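Local coordinates for TssK (Serratia sp. FS14, PDB 5Y0E), which is a structural component of the bacterial type VI secretion baseplate, where it probably links the baseplate to the membrane complex, at residues L309-E314 and E438-R443; D315-L320 and R395-H400; G58-N63 and E96-A101. All coordinates share one frame; numbering follows the deposited sequence.

Contact 1 (L309-E314 and E438-R443)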
loop_
_atom_site.group_PDB
_atom_site.type_symbol
_atom_site.label_atom_id
_atom_site.label_comp_id
_atom_site.label_asym_id
_atom_site.label_seq_id
_atom_site.Cartn_x
_atom_site.Cartn_y
_atom_site.Cartn_z
ATOM N N LEU A 309 8.464 -15.180 -9.613
ATOM C CA LEU A 309 9.772 -14.768 -9.150
ATOM C C LEU A 309 10.776 -15.898 -9.019
ATOM O O LEU A 309 11.965 -15.627 -8.934
ATOM C CB LEU A 309 9.636 -14.061 -7.798
ATOM C CG LEU A 309 8.750 -12.816 -7.847
ATOM C CD1 LEU A 309 8.323 -12.291 -6.483
ATOM C CD2 LEU A 309 9.456 -11.744 -8.639
ATOM N N SER A 310 10.343 -17.144 -9.004
ATOM C CA SER A 310 11.283 -18.233 -8.798
ATOM C C SER A 310 12.177 -18.456 -10.010
ATOM O O SER A 310 11.756 -18.302 -11.153
ATOM C CB SER A 310 10.548 -19.517 -8.483
ATOM O OG SER A 310 11.459 -20.434 -7.955
ATOM N N VAL A 311 13.418 -18.841 -9.745
ATOM C CA VAL A 311 14.408 -19.152 -10.762
ATOM C C VAL A 311 14.948 -20.571 -10.589
ATOM O O VAL A 311 16.019 -20.892 -11.067
ATOM C CB VAL A 311 15.551 -18.118 -10.764
ATOM C CG1 VAL A 311 15.027 -16.763 -11.121
ATOM C CG2 VAL A 311 16.255 -18.076 -9.418
ATOM N N VAL A 312 14.214 -21.414 -9.876
ATOM C CA VAL A 312 14.550 -22.814 -9.710
ATOM C C VAL A 312 13.300 -23.633 -9.961
ATOM O O VAL A 312 12.187 -23.117 -10.011
ATOM C CB VAL A 312 15.122 -23.135 -8.323
ATOM C CG1 VAL A 312 16.357 -22.339 -8.094
ATOM C CG2 VAL A 312 14.092 -22.880 -7.253
ATOM N N LEU A 313 13.499 -24.925 -10.131
ATOM C CA LEU A 313 12.403 -25.823 -10.456
ATOM C C LEU A 313 11.617 -26.259 -9.234
ATOM O O LEU A 313 12.151 -26.965 -8.377
ATOM C CB LEU A 313 12.943 -27.083 -11.109
ATOM C CG LEU A 313 11.953 -27.948 -11.860
ATOM C CD1 LEU A 313 11.446 -27.198 -13.057
ATOM C CD2 LEU A 313 12.651 -29.217 -12.279
ATOM N N GLU A 314 10.365 -25.818 -9.148
ATOM C CA GLU A 314 9.490 -26.170 -8.045
ATOM C C GLU A 314 10.263 -25.853 -6.784
ATOM O O GLU A 314 10.703 -24.721 -6.598
ATOM C CB GLU A 314 9.067 -27.632 -8.047
ATOM C CG GLU A 314 8.656 -28.131 -9.404
ATOM C CD GLU A 314 7.179 -28.397 -9.481
ATOM O OE1 GLU A 314 6.466 -27.992 -8.534
ATOM O OE2 GLU A 314 6.734 -29.011 -10.479
ATOM N N GLU A 438 26.158 -16.022 -2.495
ATOM C CA GLU A 438 24.821 -16.566 -2.466
ATOM C C GLU A 438 24.881 -17.843 -1.654
ATOM O O GLU A 438 25.869 -18.576 -1.708
ATOM C CB GLU A 438 24.283 -16.842 -3.869
ATOM C CG GLU A 438 24.209 -15.626 -4.734
ATOM C CD GLU A 438 23.566 -15.881 -6.075
ATOM O OE1 GLU A 438 23.240 -17.035 -6.373
ATOM O OE2 GLU A 438 23.388 -14.926 -6.846
ATOM N N PHE A 439 23.839 -18.089 -0.882
ATOM C CA PHE A 439 23.765 -19.251 -0.019
ATOM C C PHE A 439 22.525 -20.023 -0.407
ATOM O O PHE A 439 21.412 -19.499 -0.339
ATOM C CB PHE A 439 23.718 -18.836 1.445
ATOM C CG PHE A 439 23.968 -19.947 2.380
ATOM C CD1 PHE A 439 25.236 -20.411 2.578
ATOM C CD2 PHE A 439 22.936 -20.537 3.064
ATOM C CE1 PHE A 439 25.474 -21.441 3.438
ATOM C CE2 PHE A 439 23.172 -21.576 3.934
ATOM C CZ PHE A 439 24.442 -22.023 4.121
ATOM N N TRP A 440 22.716 -21.253 -0.834
ATOM C CA TRP A 440 21.621 -22.064 -1.315
ATOM C C TRP A 440 21.518 -23.361 -0.537
ATOM O O TRP A 440 22.518 -23.915 -0.082
ATOM C CB TRP A 440 21.799 -22.382 -2.783
ATOM C CG TRP A 440 21.568 -21.243 -3.692
ATOM C CD1 TRP A 440 22.478 -20.331 -4.104
ATOM C CD2 TRP A 440 20.345 -20.909 -4.336
ATOM N NE1 TRP A 440 21.897 -19.442 -4.959
ATOM C CE2 TRP A 440 20.587 -19.783 -5.125
ATOM C CE3 TRP A 440 19.065 -21.458 -4.320
ATOM C CZ2 TRP A 440 19.611 -19.195 -5.884
ATOM C CZ3 TRP A 440 18.096 -20.872 -5.078
ATOM C CH2 TRP A 440 18.370 -19.751 -5.847
ATOM N N ALA A 441 20.293 -23.847 -0.412
ATOM C CA ALA A 441 20.006 -25.160 0.136
ATOM C C ALA A 441 19.358 -25.987 -0.956
ATOM O O ALA A 441 18.453 -25.500 -1.636
ATOM C CB ALA A 441 19.095 -25.056 1.348
ATOM N N ILE A 442 19.826 -27.224 -1.134
ATOM C CA ILE A 442 19.431 -28.058 -2.263
ATOM C C ILE A 442 18.876 -29.374 -1.751
ATOM O O ILE A 442 19.585 -30.136 -1.090
ATOM C CB ILE A 442 20.600 -28.311 -3.217
ATOM C CG1 ILE A 442 21.215 -26.981 -3.621
ATOM C CG2 ILE A 442 20.128 -29.044 -4.433
ATOM C CD1 ILE A 442 22.243 -27.076 -4.700
ATOM N N ARG A 443 17.625 -29.653 -2.083
ATOM C CA ARG A 443 16.964 -30.842 -1.582
ATOM C C ARG A 443 17.642 -32.101 -2.108
ATOM O O ARG A 443 18.105 -32.152 -3.250
ATOM C CB ARG A 443 15.498 -30.817 -1.991
ATOM C CG ARG A 443 14.620 -31.700 -1.150
ATOM C CD ARG A 443 13.188 -31.759 -1.672
ATOM N NE ARG A 443 12.522 -30.459 -1.676
ATOM C CZ ARG A 443 11.999 -29.880 -0.602
ATOM N NH1 ARG A 443 12.072 -30.481 0.572
ATOM N NH2 ARG A 443 11.406 -28.699 -0.697
#
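Val311 and Val312, in the loop after helix 294-309, meet Trp440 on strand 436-443 across well-separated backbones: the nearest CA atoms of the two segments, those of Val312 and Ile442, are 10.3 Å apart. Side chains bridge this gap, and the backbones share no hydrogen bond. The closest touch is from the CG1 methyl of Val312 to Trp440 CZ3, at 3.8 Å. CG1 is anti to the carbonyl carbon (chi1 -60°), which turns this methyl to the indole. The same methyl lies 4.0 Å from Trp440 CH2. It sits by the outer end of the benzo ring. Its approach to the indole is oblique. The two side chains run past one another in opposite senses. Val311 arrives differently. Its CG2 lies at the edge of the indole, near the ring plane, 4.5 Å from Trp440 CH2.

Strand 436-443 is an inner strand of the large antiparallel sheet near the C terminus. Its Trp440 projects from the sheet toward the loop that joins helix 294-309 to strand 317-324 of that sheet. The contact thus lies at the junction of the helical part and this sheet. Ile397 and Pro398, from another loop, also pack on the indole.

The ring is held at its pyrrole end too. Trp440 NE1 donates to Glu438 OE1 at 3.1 Å, in a nearly straight bond of 177° with the acceptor in the indole plane. On the carboxylate, the donor comes from the anti side, 27° out of the plane. Glu438 OE2 is hydrogen-bonded to His400 NE2, so each oxygen of this buried carboxylate has a partner. These bonds restrain the rotation of both groups. In the loop, Ser310 OG makes a weak bond to Val312 O, at 3.5 Å.

Contact 2 (D315-L320 and R395-H400)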
loop_
_atom_site.group_PDB
_atom_site.type_symbol
_atom_site.label_atom_id
_atom_site.label_comp_id
_atom_site.label_asym_id
_atom_site.label_seq_id
_atom_site.Cartn_x
_atom_site.Cartn_y
_atom_site.Cartn_z
ATOM N N ASP A 315 10.443 -26.839 -5.919
ATOM C CA ASP A 315 11.181 -26.651 -4.680
ATOM C C ASP A 315 12.433 -27.511 -4.561
ATOM O O ASP A 315 12.833 -27.867 -3.460
ATOM C CB ASP A 315 10.243 -26.920 -3.505
ATOM C CG ASP A 315 9.411 -28.173 -3.691
ATOM O OD1 ASP A 315 9.850 -29.096 -4.413
ATOM O OD2 ASP A 315 8.311 -28.237 -3.106
ATOM N N ASN A 316 13.073 -27.843 -5.680
ATOM C CA ASN A 316 14.331 -28.573 -5.603
ATOM C C ASN A 316 15.397 -27.823 -4.832
ATOM O O ASN A 316 16.390 -28.432 -4.433
ATOM C CB ASN A 316 14.863 -28.866 -6.994
ATOM C CG ASN A 316 14.008 -29.839 -7.734
ATOM O OD1 ASN A 316 13.015 -30.330 -7.207
ATOM N ND2 ASN A 316 14.369 -30.114 -8.971
ATOM N N ALA A 317 15.219 -26.523 -4.618
ATOM C CA ALA A 317 16.239 -25.699 -4.000
ATOM C C ALA A 317 15.581 -24.448 -3.451
ATOM O O ALA A 317 14.494 -24.071 -3.878
ATOM C CB ALA A 317 17.337 -25.338 -4.998
ATOM N N ILE A 318 16.229 -23.825 -2.481
ATOM C CA ILE A 318 15.725 -22.644 -1.825
ATOM C C ILE A 318 16.874 -21.769 -1.447
ATOM O O ILE A 318 17.797 -22.228 -0.862
ATOM C CB ILE A 318 14.967 -23.034 -0.559
ATOM C CG1 ILE A 318 13.588 -23.523 -0.911
ATOM C CG2 ILE A 318 14.780 -21.859 0.348
ATOM C CD1 ILE A 318 12.958 -24.336 0.172
ATOM N N GLN A 319 16.822 -20.496 -1.776
ATOM C CA GLN A 319 17.915 -19.617 -1.460
ATOM C C GLN A 319 17.792 -19.081 -0.062
ATOM O O GLN A 319 16.727 -18.804 0.389
ATOM C CB GLN A 319 17.961 -18.481 -2.455
ATOM C CG GLN A 319 19.128 -17.555 -2.303
ATOM C CD GLN A 319 19.263 -16.630 -3.463
ATOM O OE1 GLN A 319 18.469 -16.649 -4.358
ATOM N NE2 GLN A 319 20.269 -15.815 -3.443
ATOM N N LEU A 320 18.895 -18.929 0.630
ATOM C CA LEU A 320 18.830 -18.415 1.960
ATOM C C LEU A 320 19.442 -17.051 1.960
ATOM O O LEU A 320 20.478 -16.857 1.409
ATOM C CB LEU A 320 19.610 -19.308 2.890
ATOM C CG LEU A 320 18.869 -20.402 3.629
ATOM C CD1 LEU A 320 18.002 -21.228 2.719
ATOM C CD2 LEU A 320 19.879 -21.292 4.305
ATOM N N ARG A 395 23.031 -28.414 -10.755
ATOM C CA ARG A 395 21.978 -28.163 -11.712
ATOM C C ARG A 395 20.731 -27.569 -11.079
ATOM O O ARG A 395 19.880 -27.065 -11.807
ATOM C CB ARG A 395 21.648 -29.457 -12.438
ATOM C CG ARG A 395 21.382 -30.636 -11.538
ATOM C CD ARG A 395 21.217 -31.911 -12.371
ATOM N NE ARG A 395 20.520 -32.961 -11.638
ATOM C CZ ARG A 395 21.126 -33.888 -10.907
ATOM N NH1 ARG A 395 22.449 -33.900 -10.813
ATOM N NH2 ARG A 395 20.409 -34.803 -10.268
ATOM N N GLN A 396 20.614 -27.568 -9.758
ATOM C CA GLN A 396 19.387 -27.111 -9.122
ATOM C C GLN A 396 19.352 -25.620 -8.867
ATOM O O GLN A 396 18.272 -25.089 -8.602
ATOM C CB GLN A 396 19.162 -27.809 -7.780
ATOM C CG GLN A 396 18.953 -29.288 -7.865
ATOM C CD GLN A 396 20.248 -30.032 -7.953
ATOM O OE1 GLN A 396 21.321 -29.430 -7.920
ATOM N NE2 GLN A 396 20.167 -31.344 -8.051
ATOM N N ILE A 397 20.486 -24.940 -8.902
ATOM C CA ILE A 397 20.508 -23.503 -8.655
ATOM C C ILE A 397 21.117 -22.845 -9.877
ATOM O O ILE A 397 21.741 -23.522 -10.698
ATOM C CB ILE A 397 21.289 -23.148 -7.371
ATOM C CG1 ILE A 397 22.749 -23.533 -7.521
ATOM C CG2 ILE A 397 20.676 -23.824 -6.203
ATOM C CD1 ILE A 397 23.618 -22.952 -6.464
ATOM N N PRO A 398 20.926 -21.543 -10.052
ATOM C CA PRO A 398 21.525 -20.875 -11.203
ATOM C C PRO A 398 23.029 -20.867 -11.074
ATOM O O PRO A 398 23.570 -20.747 -9.983
ATOM C CB PRO A 398 20.956 -19.455 -11.120
ATOM C CG PRO A 398 19.819 -19.529 -10.240
ATOM C CD PRO A 398 20.095 -20.610 -9.277
ATOM N N TYR A 399 23.709 -20.980 -12.194
ATOM C CA TYR A 399 25.157 -20.950 -12.213
ATOM C C TYR A 399 25.615 -19.650 -12.837
ATOM O O TYR A 399 25.370 -19.422 -14.020
ATOM C CB TYR A 399 25.719 -22.119 -13.001
ATOM C CG TYR A 399 27.150 -21.915 -13.411
ATOM C CD1 TYR A 399 28.157 -21.976 -12.498
ATOM C CD2 TYR A 399 27.478 -21.647 -14.715
ATOM C CE1 TYR A 399 29.430 -21.795 -12.855
ATOM C CE2 TYR A 399 28.766 -21.462 -15.087
ATOM C CZ TYR A 399 29.736 -21.533 -14.149
ATOM O OH TYR A 399 31.032 -21.352 -14.512
ATOM N N HIS A 400 26.295 -18.818 -12.054
ATOM C CA HIS A 400 26.921 -17.607 -12.562
ATOM C C HIS A 400 28.351 -17.906 -12.973
ATOM O O HIS A 400 29.190 -18.230 -12.133
ATOM C CB HIS A 400 26.913 -16.496 -11.522
ATOM C CG HIS A 400 25.589 -16.289 -10.875
ATOM N ND1 HIS A 400 24.401 -16.546 -11.520
ATOM C CD2 HIS A 400 25.264 -15.867 -9.634
ATOM C CE1 HIS A 400 23.397 -16.282 -10.704
ATOM N NE2 HIS A 400 23.894 -15.873 -9.552
#
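Ala317 and Gln396 bring the two backbones closest, with their CA atoms 6.2 Å apart, and the chains make no hydrogen bond to each other here. Ala317 is the first residue of strand 317-324, and Gln396 belongs to the loop between strands 387-389 and 404-408. The methyl of Ala317 is central to the contact. Its CB lies 3.7 Å from the backbone Gln396 O and 3.9 Å from the CG2 methyl of Ile397. The loop backbone thus comes within reach of this methyl through Gln396 O. On the Gln396 side chain, CB stands 4.1 Å from Ala317 CB.

Strand 317-324 pairs with strand 436-443 in the large antiparallel sheet, through backbone bonds such as Ile318 with Ala441. The 395-400 loop lies against this part of the sheet. Beyond Ala317 it also packs on the neighbouring strand, Gln396 on Ile442.

Ile397 is turned so that CG1 stands between its backbone N and carbonyl carbon (chi1 64°). This leaves CG2 as the branch that meets Ala317. Gln396 starts out toward the strand, but the bend at chi2 (82°) turns the amide back from it. Only the aliphatic part is used: Gln396 CG is 4.2 Å from Asn316 CB. The amide lies instead by its chain neighbour, with Gln396 NE2 3.9 Å above the plane of the Arg395 guanidinium and over its centre.

Contact 3 (G58-N63 and E96-A101)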
loop_
_atom_site.group_PDB
_atom_site.type_symbol
_atom_site.label_atom_id
_atom_site.label_comp_id
_atom_site.label_asym_id
_atom_site.label_seq_id
_atom_site.Cartn_x
_atom_site.Cartn_y
_atom_site.Cartn_z
ATOM N N GLY A 58 -6.670 -32.585 25.033
ATOM C CA GLY A 58 -7.903 -32.476 24.301
ATOM C C GLY A 58 -8.646 -31.205 24.570
ATOM O O GLY A 58 -9.856 -31.149 24.368
ATOM N N LYS A 59 -7.947 -30.175 25.016
ATOM C CA LYS A 59 -8.563 -28.903 25.350
ATOM C C LYS A 59 -8.003 -27.812 24.451
ATOM O O LYS A 59 -6.786 -27.721 24.252
ATOM C CB LYS A 59 -8.335 -28.557 26.829
ATOM C CG LYS A 59 -9.166 -29.411 27.804
ATOM C CD LYS A 59 -8.803 -29.141 29.252
ATOM C CE LYS A 59 -9.385 -30.195 30.193
ATOM N NZ LYS A 59 -10.847 -30.061 30.415
ATOM N N ILE A 60 -8.898 -27.007 23.899
ATOM C CA ILE A 60 -8.541 -25.728 23.306
ATOM C C ILE A 60 -8.696 -24.650 24.366
ATOM O O ILE A 60 -9.788 -24.445 24.896
ATOM C CB ILE A 60 -9.421 -25.414 22.096
ATOM C CG1 ILE A 60 -9.225 -26.465 21.013
ATOM C CG2 ILE A 60 -9.093 -24.035 21.585
ATOM C CD1 ILE A 60 -7.799 -26.651 20.672
ATOM N N ALA A 61 -7.616 -23.955 24.664
ATOM C CA ALA A 61 -7.658 -22.877 25.629
ATOM C C ALA A 61 -6.906 -21.663 25.103
ATOM O O ALA A 61 -5.814 -21.788 24.548
ATOM C CB ALA A 61 -7.072 -23.328 26.956
ATOM N N LEU A 62 -7.478 -20.485 25.313
ATOM C CA LEU A 62 -6.835 -19.231 24.946
ATOM C C LEU A 62 -6.186 -18.610 26.170
ATOM O O LEU A 62 -6.878 -18.251 27.114
ATOM C CB LEU A 62 -7.846 -18.266 24.353
ATOM C CG LEU A 62 -8.569 -18.889 23.185
ATOM C CD1 LEU A 62 -9.547 -17.919 22.598
ATOM C CD2 LEU A 62 -7.551 -19.308 22.170
ATOM N N ASN A 63 -4.861 -18.478 26.147
ATOM C CA ASN A 63 -4.181 -17.691 27.174
ATOM C C ASN A 63 -4.705 -16.256 27.209
ATOM O O ASN A 63 -4.997 -15.715 28.276
ATOM C CB ASN A 63 -2.673 -17.683 26.919
ATOM C CG ASN A 63 -1.975 -18.911 27.444
ATOM O OD1 ASN A 63 -2.372 -19.485 28.450
ATOM N ND2 ASN A 63 -0.906 -19.311 26.773
ATOM N N GLU A 96 -12.486 -30.417 12.450
ATOM C CA GLU A 96 -13.574 -29.525 12.808
ATOM C C GLU A 96 -13.028 -28.157 13.201
ATOM O O GLU A 96 -11.928 -28.039 13.742
ATOM C CB GLU A 96 -14.402 -30.119 13.940
ATOM C CG GLU A 96 -15.570 -29.256 14.359
ATOM C CD GLU A 96 -16.884 -29.785 13.863
ATOM O OE1 GLU A 96 -17.022 -31.019 13.758
ATOM O OE2 GLU A 96 -17.778 -28.967 13.579
ATOM N N ASN A 97 -13.798 -27.118 12.914
ATOM C CA ASN A 97 -13.384 -25.757 13.217
ATOM C C ASN A 97 -13.848 -25.342 14.602
ATOM O O ASN A 97 -14.997 -25.573 14.974
ATOM C CB ASN A 97 -13.928 -24.790 12.176
ATOM C CG ASN A 97 -13.087 -24.758 10.947
ATOM O OD1 ASN A 97 -11.893 -24.991 11.014
ATOM N ND2 ASN A 97 -13.694 -24.459 9.818
ATOM N N VAL A 98 -12.945 -24.723 15.353
ATOM C CA VAL A 98 -13.218 -24.168 16.669
ATOM C C VAL A 98 -13.274 -22.650 16.566
ATOM O O VAL A 98 -12.408 -22.029 15.947
ATOM C CB VAL A 98 -12.139 -24.603 17.672
ATOM C CG1 VAL A 98 -12.526 -24.198 19.067
ATOM C CG2 VAL A 98 -11.935 -26.079 17.593
ATOM N N VAL A 99 -14.266 -22.052 17.210
ATOM C CA VAL A 99 -14.503 -20.619 17.132
ATOM C C VAL A 99 -14.525 -19.988 18.518
ATOM O O VAL A 99 -14.681 -20.655 19.537
ATOM C CB VAL A 99 -15.821 -20.301 16.420
ATOM C CG1 VAL A 99 -15.821 -20.888 15.045
ATOM C CG2 VAL A 99 -16.976 -20.828 17.240
ATOM N N LEU A 100 -14.363 -18.670 18.535
ATOM C CA LEU A 100 -14.659 -17.840 19.695
ATOM C C LEU A 100 -15.984 -17.156 19.427
ATOM O O LEU A 100 -16.142 -16.513 18.396
ATOM C CB LEU A 100 -13.559 -16.811 19.924
ATOM C CG LEU A 100 -13.713 -15.886 21.125
ATOM C CD1 LEU A 100 -13.953 -16.705 22.360
ATOM C CD2 LEU A 100 -12.491 -15.019 21.293
ATOM N N ALA A 101 -16.954 -17.362 20.290
ATOM C CA ALA A 101 -18.263 -16.830 20.037
ATOM C C ALA A 101 -18.894 -16.019 21.135
ATOM O O ALA A 101 -18.498 -16.068 22.254
ATOM C CB ALA A 101 -19.184 -17.953 19.647
#
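Ile60 with Val98, and Leu62 with Leu100, are the two apolar pairs that join these segments. All four residues are buried. The CG2 methyl of Ile60 meets the CG1 methyl of Val98 at 4.3 Å. Each of these methyls lies anti to the backbone N of its own residue, and each side chain leaves its backbone toward the other segment. The methyls meet flank to flank; neither CB-to-methyl bond points at the other carbon. In the second pair, Leu62 CD1 comes end-on against the side of the Leu100 CD2 methyl, at 4.3 Å. Leu62 starts out toward its partner. The first bond of Leu100 leads neither toward nor away from the other segment, and its torsions (chi1 -179°, chi2 52°) bring CD2 to Leu62.

Backbone bonds play no part across the contact. The nearest CA atoms are 8.3 Å apart for Ile60 and Val98, and 9.5 Å for Leu62 and Leu100. Such spacings fit layers that face each other rather than paired strands. Strand 59-60 pairs with strand 87-88, and strand 62-68 lies in a three-stranded antiparallel sheet. Strand 96-103 is an inner strand of a separate mixed sheet. The contact is thus face-to-face packing of beta layers. Phe77 and Leu153 also pack on Leu62, and Phe75, Leu151 and Val168 on Leu100.

Polar bonds are made to other parts of the chain. Glu96 OE2 is hydrogen-bonded to Ser157 OG, while Asn97 has weak bonds to Glu156 and Arg170.

With only branched aliphatic groups meeting at van der Waals range, cohesion here should come from the burial of hydrocarbon surface, and nothing directional fixes the register of the two layers at these pairs.

From the N terminus, contact 3 comes first. Residues 58-63 meet 96-101 and close a short loop that holds strands but no helix, joining beta layers of the N-terminal part. The chain then completes the mixed sheet and runs through long helices to 309-314, where contact 1 opens. Contact 2 opens directly after it at 315-320 and closes at 395-400, nested inside the larger loop that contact 1 closes at 438-443. Contact 1 joins the loop after helix 294-309 to strand 436-443, and contact 2 the start of strand 317-324 to the 395-400 loop. The two touch, on neighbouring strands of the C-terminal sheet. Contact 3 lies across the chain's centre, about 38 Å from contact 1 between centres.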